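Local coordinates for protein thin, isoform D (Drosophila melanogaster, PDB 6XG7) that probably acts as a ubiquitin ligase of the TRIM-NHL type in muscle, this chain being its NHL-repeat beta-propeller, a probable platform for binding other proteins, at residues I116-P121 and R127-Q132; A99-R102 and Y106-A109; Y154-E159 and V200-S205; V165-S168 and F172-K175. All coordinates share one frame; numbering follows the deposited sequence. Where two conformers were deposited one is given.

Interaction 1: residues I116-P121 and R127-Q132; sequences IQVLDP and RAFGSQ
I116 lies over one face of the F129 ring. Its CB sits 3.7 Å from the ring centroid of F129, a CH-pi contact offset toward the rim. CG1 and CG2 of I116 spread over the same ring. F129 has chi1 60°, which sets CG between the backbone N and the carbonyl carbon and swings the ring across toward I116. V118 CG2 meets the edge of this ring. Two residues on, on the same face, V118 and R127 run side by side, with V118 CB 3.8 Å from R127 CG. The R127 chain bends at chi3 (68°), and NH1 comes back to 3.9 Å from V118 CG1. The backbones form the antiparallel hairpin of the two outer strands of a propeller blade. I116 N gives a 2.9 Å bond to F129 O, and V118 N gives a nearly straight one of 2.8 Å to R127 O. The other face carries Q117 and A128; the Q117 amide turns to G90, E91 and D110. An alanine in place of F129 would probably leave I116 without its aromatic cover and open a gap beside F166. The main-chain bonds fix the register, while apolar packing and the alkyl part of partly exposed R127 cover one face.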
# COMPACT_ATOMS: atom_id res chain seq x y z
N ILE A 116 5.09 -3.20 -13.80
CA ILE A 116 5.76 -3.45 -12.53
C ILE A 116 7.26 -3.49 -12.79
O ILE A 116 7.70 -4.07 -13.80
CB ILE A 116 5.31 -4.79 -11.93
CG1 ILE A 116 3.78 -4.87 -11.78
CG2 ILE A 116 6.01 -5.04 -10.59
CD1 ILE A 116 3.16 -3.75 -11.01
N GLN A 117 8.05 -2.94 -11.87
CA GLN A 117 9.50 -3.08 -11.91
C GLN A 117 10.00 -3.74 -10.63
O GLN A 117 9.48 -3.49 -9.54
CB GLN A 117 10.20 -1.73 -12.12
CG GLN A 117 9.88 -1.09 -13.45
CD GLN A 117 10.79 0.07 -13.76
OE1 GLN A 117 12.01 -0.08 -13.83
NE2 GLN A 117 10.20 1.24 -13.92
N VAL A 118 10.99 -4.60 -10.79
CA VAL A 118 11.67 -5.26 -9.70
C VAL A 118 13.11 -4.77 -9.68
O VAL A 118 13.81 -4.83 -10.70
CB VAL A 118 11.62 -6.79 -9.83
CG1 VAL A 118 12.31 -7.44 -8.66
CG2 VAL A 118 10.20 -7.29 -9.99
N LEU A 119 13.56 -4.29 -8.52
CA LEU A 119 14.91 -3.81 -8.33
C LEU A 119 15.56 -4.59 -7.20
O LEU A 119 14.88 -5.05 -6.29
CB LEU A 119 14.91 -2.30 -8.06
CG LEU A 119 14.21 -1.46 -9.14
CD1 LEU A 119 12.81 -1.08 -8.67
CD2 LEU A 119 15.01 -0.23 -9.51
N ASP A 120 16.87 -4.76 -7.27
CA ASP A 120 17.54 -5.55 -6.25
C ASP A 120 17.61 -4.76 -4.95
O ASP A 120 17.14 -3.61 -4.90
CB ASP A 120 18.88 -6.10 -6.76
CG ASP A 120 20.03 -5.10 -6.71
OD1 ASP A 120 19.87 -3.97 -6.20
OD2 ASP A 120 21.12 -5.49 -7.19
N PRO A 121 18.11 -5.35 -3.86
CA PRO A 121 18.07 -4.67 -2.56
C PRO A 121 18.89 -3.40 -2.51
O PRO A 121 18.75 -2.64 -1.55
CB PRO A 121 18.63 -5.72 -1.59
CG PRO A 121 18.37 -7.02 -2.26
CD PRO A 121 18.56 -6.75 -3.73
N ARG A 127 14.22 -6.19 -13.52
CA ARG A 127 13.29 -6.56 -14.58
C ARG A 127 12.05 -5.69 -14.51
O ARG A 127 11.70 -5.15 -13.45
CB ARG A 127 12.88 -8.03 -14.50
CG ARG A 127 12.07 -8.38 -13.28
CD ARG A 127 11.74 -9.87 -13.25
NE ARG A 127 12.93 -10.68 -13.04
CZ ARG A 127 13.41 -11.03 -11.85
NH1 ARG A 127 12.80 -10.66 -10.73
NH2 ARG A 127 14.51 -11.76 -11.78
N ALA A 128 11.36 -5.62 -15.64
CA ALA A 128 10.06 -4.98 -15.76
C ALA A 128 9.12 -5.96 -16.44
O ALA A 128 9.53 -6.75 -17.29
CB ALA A 128 10.12 -3.68 -16.58
N PHE A 129 7.86 -5.93 -16.04
CA PHE A 129 6.85 -6.71 -16.73
C PHE A 129 5.56 -5.93 -16.79
O PHE A 129 5.23 -5.15 -15.89
CB PHE A 129 6.65 -8.11 -16.13
CG PHE A 129 6.20 -8.14 -14.68
CD1 PHE A 129 7.12 -8.13 -13.64
CD2 PHE A 129 4.86 -8.24 -14.37
CE1 PHE A 129 6.71 -8.20 -12.31
CE2 PHE A 129 4.44 -8.32 -13.05
CZ PHE A 129 5.36 -8.29 -12.02
N GLY A 130 4.84 -6.14 -17.87
CA GLY A 130 3.55 -5.52 -18.09
C GLY A 130 3.62 -4.36 -19.06
O GLY A 130 4.67 -3.76 -19.30
N SER A 131 2.47 -4.07 -19.66
CA SER A 131 2.25 -2.89 -20.47
C SER A 131 0.76 -2.59 -20.42
O SER A 131 -0.02 -3.34 -19.82
CB SER A 131 2.75 -3.09 -21.91
OG SER A 131 2.07 -4.16 -22.54
N GLN A 132 0.37 -1.49 -21.04
CA GLN A 132 -1.01 -1.03 -20.93
C GLN A 132 -1.97 -1.92 -21.71
O GLN A 132 -1.73 -2.24 -22.88
CB GLN A 132 -1.11 0.42 -21.40
CG GLN A 132 -2.45 1.04 -21.14
CD GLN A 132 -3.37 0.94 -22.33
OE1 GLN A 132 -2.94 1.16 -23.46
NE2 GLN A 132 -4.62 0.61 -22.09

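Interaction 2: residues A99-R102 and Y106-A109; sequences AVNR and YIIA
V100 and Y106 lie side by side and point the same way from a non-hydrogen-bonded antiparallel pair. V100 CG2 reaches the Y106 ring obliquely, 3.9 Å from CD1. V100 has CG1 anti to the backbone N (chi1 -176°), which leaves CG2 as the branch beside the ring. Y106 carries its ring beside its own backbone N, and F82 packs edge-to-face against it. A99 and I107 point to the other face of the sheet. Their CB atoms are 4.4 Å apart, a loose pairing. I107 CD1 reaches to 4.3 Å from N101 ND2. The OD1 of N101 is taken up by the backbone N atoms of I103 and Q105, which probably helps hold the turn. Two backbone bonds join A99 and I107. I107 N to A99 O is 2.8 Å and nearly straight, at 175°. A99 N to I107 O is 2.9 Å and more bent. This hairpin is the inner part of a four-stranded propeller blade. Strand 106-110 has strand 115-119 on its other side, where I107 touches I116 and V118. I107 also packs on V145 and T147 of strand 142-147, while Y106 touches V71 of strand 68-72.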
# COMPACT_ATOMS: atom_id res chain seq x y z
N ALA A 99 6.50 -2.24 -2.60
CA ALA A 99 6.62 -3.33 -1.64
C ALA A 99 8.07 -3.79 -1.59
O ALA A 99 8.84 -3.56 -2.53
CB ALA A 99 5.73 -4.51 -2.02
N VAL A 100 8.44 -4.45 -0.50
CA VAL A 100 9.73 -5.10 -0.37
C VAL A 100 9.47 -6.57 -0.10
O VAL A 100 8.67 -6.91 0.77
CB VAL A 100 10.59 -4.47 0.75
CG1 VAL A 100 11.97 -5.14 0.75
CG2 VAL A 100 10.73 -2.97 0.55
N ASN A 101 10.14 -7.45 -0.85
CA ASN A 101 9.88 -8.87 -0.71
C ASN A 101 10.84 -9.53 0.29
O ASN A 101 11.67 -8.88 0.94
CB ASN A 101 9.85 -9.57 -2.07
CG ASN A 101 11.22 -9.77 -2.68
OD1 ASN A 101 12.26 -9.51 -2.07
ND2 ASN A 101 11.22 -10.29 -3.89
N ARG A 102 10.72 -10.85 0.39
CA ARG A 102 11.42 -11.62 1.41
C ARG A 102 12.93 -11.61 1.24
O ARG A 102 13.64 -11.92 2.20
CB ARG A 102 10.92 -13.07 1.38
N TYR A 106 12.91 -4.56 -4.19
CA TYR A 106 11.86 -3.55 -4.28
C TYR A 106 10.95 -3.86 -5.46
O TYR A 106 11.43 -4.10 -6.57
CB TYR A 106 12.46 -2.15 -4.45
CG TYR A 106 13.30 -1.72 -3.27
CD1 TYR A 106 12.72 -1.09 -2.20
CD2 TYR A 106 14.66 -1.96 -3.23
CE1 TYR A 106 13.47 -0.70 -1.10
CE2 TYR A 106 15.42 -1.58 -2.14
CZ TYR A 106 14.83 -0.95 -1.08
OH TYR A 106 15.54 -0.56 0.04
N ILE A 107 9.66 -3.87 -5.21
CA ILE A 107 8.64 -4.11 -6.23
C ILE A 107 7.84 -2.81 -6.35
O ILE A 107 7.23 -2.37 -5.38
CB ILE A 107 7.70 -5.26 -5.84
CG1 ILE A 107 8.45 -6.45 -5.22
CG2 ILE A 107 6.82 -5.64 -7.03
CD1 ILE A 107 9.47 -7.07 -6.09
N ILE A 108 7.82 -2.23 -7.55
CA ILE A 108 7.22 -0.91 -7.77
C ILE A 108 6.11 -1.02 -8.81
O ILE A 108 6.31 -1.57 -9.90
CB ILE A 108 8.26 0.11 -8.25
CG1 ILE A 108 9.14 0.61 -7.11
CG2 ILE A 108 7.57 1.34 -8.87
CD1 ILE A 108 10.13 -0.31 -6.67
N ALA A 109 4.95 -0.47 -8.47
CA ALA A 109 3.86 -0.31 -9.44
C ALA A 109 4.06 1.02 -10.14
O ALA A 109 3.84 2.10 -9.56
CB ALA A 109 2.50 -0.40 -8.75

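Interaction 3: residues Y154-E159 and V200-S205; sequences YVCDKE and VIVSDS
Y154 begins the contact, and V200 CG2 meets its ring obliquely, near CE2 and CD2. Y154 CE2 lies 3.9 Å from V200 CG2, and CD2 of Y154 is 4.1 Å from the same methyl. The two side chains cross obliquely. The Y154 ring stands beside its own backbone N (chi1 -59°), which carries it toward V200 on the neighbouring blade. Its hydroxyl is hydrogen-bonded to D148, so the polar end of this buried ring has a partner. V155 points the other way, toward F139 and F166. C156 turns back to the contact. In the conformer described, its SG is 4.3 Å from V202 CG1; with a second conformer present, this touch is less certain. Y154 and C156 are thus the residues that face V200 and V202. The CA atoms of Y154 and V200 are 8.5 Å apart, too far for backbone pairing. This is face-to-face packing of neighbouring blades in a beta-propeller. Strand 153-157 belongs to one blade and strand 199-204 to the next, and each is second in its blade. D157 leaves the interface. It forms a salt bridge with R162 and hydrogen bonds with N160 and Q164. K158 and E159 start a 3-10 segment, where K158 NZ forms a salt bridge with E159 OE2 at 2.9 Å. NZ meets this oxygen on its anti side, 21° out of the carboxylate plane.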
# COMPACT_ATOMS: atom_id res chain seq x y z
N TYR A 154 1.40 -9.58 -6.06
CA TYR A 154 -0.03 -9.33 -6.19
C TYR A 154 -0.21 -7.85 -6.48
O TYR A 154 0.28 -7.01 -5.72
CB TYR A 154 -0.77 -9.68 -4.89
CG TYR A 154 -0.64 -11.12 -4.43
CD1 TYR A 154 0.56 -11.60 -3.90
CD2 TYR A 154 -1.70 -12.00 -4.53
CE1 TYR A 154 0.70 -12.90 -3.49
CE2 TYR A 154 -1.57 -13.32 -4.13
CZ TYR A 154 -0.37 -13.76 -3.61
OH TYR A 154 -0.27 -15.08 -3.21
N VAL A 155 -0.93 -7.55 -7.56
CA VAL A 155 -1.06 -6.19 -8.09
C VAL A 155 -2.53 -5.80 -8.15
O VAL A 155 -3.35 -6.53 -8.72
CB VAL A 155 -0.47 -6.08 -9.51
CG1 VAL A 155 -0.63 -4.65 -10.05
CG2 VAL A 155 0.96 -6.51 -9.53
N CYS A 156 -2.81 -4.68 -7.56
CA CYS A 156 -4.14 -4.00 -7.82
C CYS A 156 -4.18 -3.21 -9.17
O CYS A 156 -3.47 -2.22 -9.39
CB CYS A 156 -4.44 -2.97 -6.74
SG CYS A 156 -4.97 -3.67 -5.21
N ASP A 157 -4.87 -3.81 -10.11
CA ASP A 157 -4.90 -3.32 -11.49
C ASP A 157 -6.15 -2.46 -11.57
O ASP A 157 -7.24 -2.93 -11.92
CB ASP A 157 -4.95 -4.54 -12.40
CG ASP A 157 -4.92 -4.20 -13.86
OD1 ASP A 157 -4.80 -3.00 -14.19
OD2 ASP A 157 -5.01 -5.15 -14.67
N LYS A 158 -5.99 -1.18 -11.22
CA LYS A 158 -7.11 -0.38 -10.72
C LYS A 158 -8.23 -0.27 -11.75
O LYS A 158 -9.39 -0.54 -11.45
CB LYS A 158 -6.61 1.00 -10.31
CG LYS A 158 -7.71 1.89 -9.77
CD LYS A 158 -7.17 3.20 -9.26
CE LYS A 158 -6.86 4.20 -10.36
NZ LYS A 158 -8.07 4.88 -10.92
N GLU A 159 -7.91 0.19 -12.96
CA GLU A 159 -8.97 0.43 -13.94
C GLU A 159 -9.42 -0.84 -14.65
O GLU A 159 -10.38 -0.79 -15.42
CB GLU A 159 -8.57 1.53 -14.92
CG GLU A 159 -8.66 2.91 -14.30
CD GLU A 159 -10.02 3.19 -13.69
OE1 GLU A 159 -11.03 3.04 -14.41
OE2 GLU A 159 -10.05 3.49 -12.48
N VAL A 200 -5.81 -12.41 0.79
CA VAL A 200 -5.50 -11.23 -0.01
C VAL A 200 -6.53 -10.16 0.36
O VAL A 200 -7.73 -10.32 0.12
CB VAL A 200 -5.54 -11.55 -1.51
CG1 VAL A 200 -5.17 -10.31 -2.30
CG2 VAL A 200 -4.62 -12.71 -1.80
N ILE A 201 -6.04 -9.08 0.96
CA ILE A 201 -6.86 -8.03 1.54
C ILE A 201 -6.79 -6.83 0.59
O ILE A 201 -5.70 -6.30 0.36
CB ILE A 201 -6.33 -7.66 2.93
CG1 ILE A 201 -6.33 -8.89 3.85
CG2 ILE A 201 -7.13 -6.49 3.51
CD1 ILE A 201 -5.27 -8.79 4.94
N VAL A 202 -7.93 -6.44 0.04
CA VAL A 202 -7.99 -5.43 -1.02
C VAL A 202 -8.85 -4.26 -0.56
O VAL A 202 -9.98 -4.46 -0.11
CB VAL A 202 -8.55 -6.04 -2.32
CG1 VAL A 202 -8.63 -4.96 -3.41
CG2 VAL A 202 -7.72 -7.25 -2.75
N SER A 203 -8.32 -3.04 -0.69
CA SER A 203 -9.15 -1.86 -0.44
C SER A 203 -9.95 -1.56 -1.69
O SER A 203 -9.41 -1.18 -2.73
CB SER A 203 -8.36 -0.64 0.02
OG SER A 203 -7.41 -0.23 -0.94
N ASP A 204 -11.26 -1.78 -1.59
CA ASP A 204 -12.19 -1.68 -2.71
C ASP A 204 -12.80 -0.28 -2.63
O ASP A 204 -13.91 -0.08 -2.16
CB ASP A 204 -13.23 -2.78 -2.57
CG ASP A 204 -14.17 -2.86 -3.75
OD1 ASP A 204 -13.92 -2.16 -4.75
OD2 ASP A 204 -15.17 -3.62 -3.66
N SER A 205 -12.02 0.70 -3.10
CA SER A 205 -12.21 2.09 -2.68
C SER A 205 -13.61 2.61 -2.97
O SER A 205 -14.25 3.19 -2.09
CB SER A 205 -11.14 2.97 -3.30
OG SER A 205 -9.87 2.44 -2.98

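Interaction 4: residues V165-S168 and F172-K175; sequences VFQS and FVGK
V165 O accepts two backbone N-H groups, from V173 and G174. Both come from the same face of its carbonyl plane. The bond from V173 N is 2.8 Å; that from G174 N is longer, at 3.2 Å. Two residues facing one in this way make a classic beta bulge, and V173 has the backbone turn (psi -50°) that goes with it. V165 N closes the pair by giving a 2.8 Å bond to G174 O. V173 CB lies close to the same carbonyl oxygen, 3.3 Å from V165 O. V173 CG2 lies over the backbone where F166 joins Q167 and also meets Q167 CG, the two side chains crossing at about a right angle. F166 and F172 share the other face of the hairpin. F166 CE2 comes to the edge of the F172 ring, 4.1 Å from CD1. F172 has CG anti to its amide nitrogen (chi1 -179°), which sends the ring forward along its strand, and G174 N lies over the centre of one ring face. A water bridges the strands near the turn, accepting from Q167 NE2 at 2.9 Å and donating to F172 O. The hairpin forms the outer edge of a propeller blade. Strand 162-166 has strand 153-157 on its inner side, where V165 meets Y154 and F166 meets V155. F166 also meets the ring of F129 on strand 125-129 of the preceding blade.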
# COMPACT_ATOMS: atom_id res chain seq x y z
N VAL A 165 -1.86 -11.79 -10.23
CA VAL A 165 -0.86 -12.50 -9.44
C VAL A 165 0.22 -13.01 -10.39
O VAL A 165 -0.08 -13.58 -11.45
CB VAL A 165 -1.47 -13.67 -8.65
CG1 VAL A 165 -0.43 -14.29 -7.73
CG2 VAL A 165 -2.70 -13.20 -7.86
N PHE A 166 1.48 -12.83 -9.98
CA PHE A 166 2.65 -13.14 -10.79
C PHE A 166 3.68 -13.88 -9.94
O PHE A 166 3.75 -13.70 -8.72
CB PHE A 166 3.32 -11.86 -11.31
CG PHE A 166 2.40 -11.00 -12.10
CD1 PHE A 166 1.57 -10.08 -11.47
CD2 PHE A 166 2.30 -11.14 -13.48
CE1 PHE A 166 0.69 -9.32 -12.21
CE2 PHE A 166 1.42 -10.37 -14.19
CZ PHE A 166 0.62 -9.47 -13.56
N GLN A 167 4.49 -14.69 -10.60
CA GLN A 167 5.72 -15.14 -9.97
C GLN A 167 6.66 -13.96 -9.79
O GLN A 167 6.47 -12.87 -10.36
CB GLN A 167 6.41 -16.19 -10.85
CG GLN A 167 5.61 -17.46 -11.04
CD GLN A 167 6.37 -18.48 -11.83
OE1 GLN A 167 7.55 -18.70 -11.61
NE2 GLN A 167 5.69 -19.13 -12.78
N SER A 168 7.72 -14.17 -9.01
CA SER A 168 8.63 -13.07 -8.73
C SER A 168 9.35 -12.57 -9.98
O SER A 168 9.86 -11.45 -9.96
CB SER A 168 9.63 -13.47 -7.65
OG SER A 168 10.52 -14.45 -8.14
N PHE A 172 2.89 -14.64 -15.44
CA PHE A 172 1.49 -14.57 -15.02
C PHE A 172 1.06 -15.87 -14.35
O PHE A 172 1.30 -16.97 -14.87
CB PHE A 172 0.60 -14.31 -16.22
CG PHE A 172 -0.87 -14.22 -15.89
CD1 PHE A 172 -1.41 -13.05 -15.33
CD2 PHE A 172 -1.73 -15.28 -16.16
CE1 PHE A 172 -2.76 -12.96 -15.03
CE2 PHE A 172 -3.08 -15.18 -15.84
CZ PHE A 172 -3.60 -14.03 -15.29
N VAL A 173 0.43 -15.74 -13.19
CA VAL A 173 -0.12 -16.86 -12.43
C VAL A 173 -1.64 -16.91 -12.52
O VAL A 173 -2.21 -17.96 -12.80
CB VAL A 173 0.36 -16.83 -10.96
CG1 VAL A 173 -0.35 -17.90 -10.13
CG2 VAL A 173 1.87 -17.00 -10.91
N GLY A 174 -2.31 -15.79 -12.26
CA GLY A 174 -3.76 -15.79 -12.25
C GLY A 174 -4.30 -14.42 -11.91
O GLY A 174 -3.55 -13.46 -11.74
N LYS A 175 -5.62 -14.32 -11.84
CA LYS A 175 -6.26 -13.04 -11.59
C LYS A 175 -7.64 -13.29 -11.01
O LYS A 175 -8.20 -14.39 -11.15
CB LYS A 175 -6.38 -12.22 -12.88
CG LYS A 175 -7.32 -12.82 -13.93
CD LYS A 175 -7.35 -11.97 -15.20
CE LYS A 175 -8.38 -12.45 -16.22
NZ LYS A 175 -7.95 -13.72 -16.85
O HOH W 1 2.94 -18.91 -13.68

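In the fold
From the N terminus, interaction 2 comes first and closes the short loop between strands 98-100 and 106-110. Interaction 1 then closes the next hairpin, 115-119 with 125-129. The two follow in series and share one four-stranded sheet, joined where Q117 and L119 pair with I108 and Y106. Interaction 3 spans the longest loop, about 40 residues, and ties the second strands of two later blades. Interaction 4 is nested inside that loop and closes the outer hairpin of the first of these blades. Interactions 1 and 4 touch between blades, and I116 packs on V155 of interaction 3. The four contacts therefore run across three successive blades of the propeller.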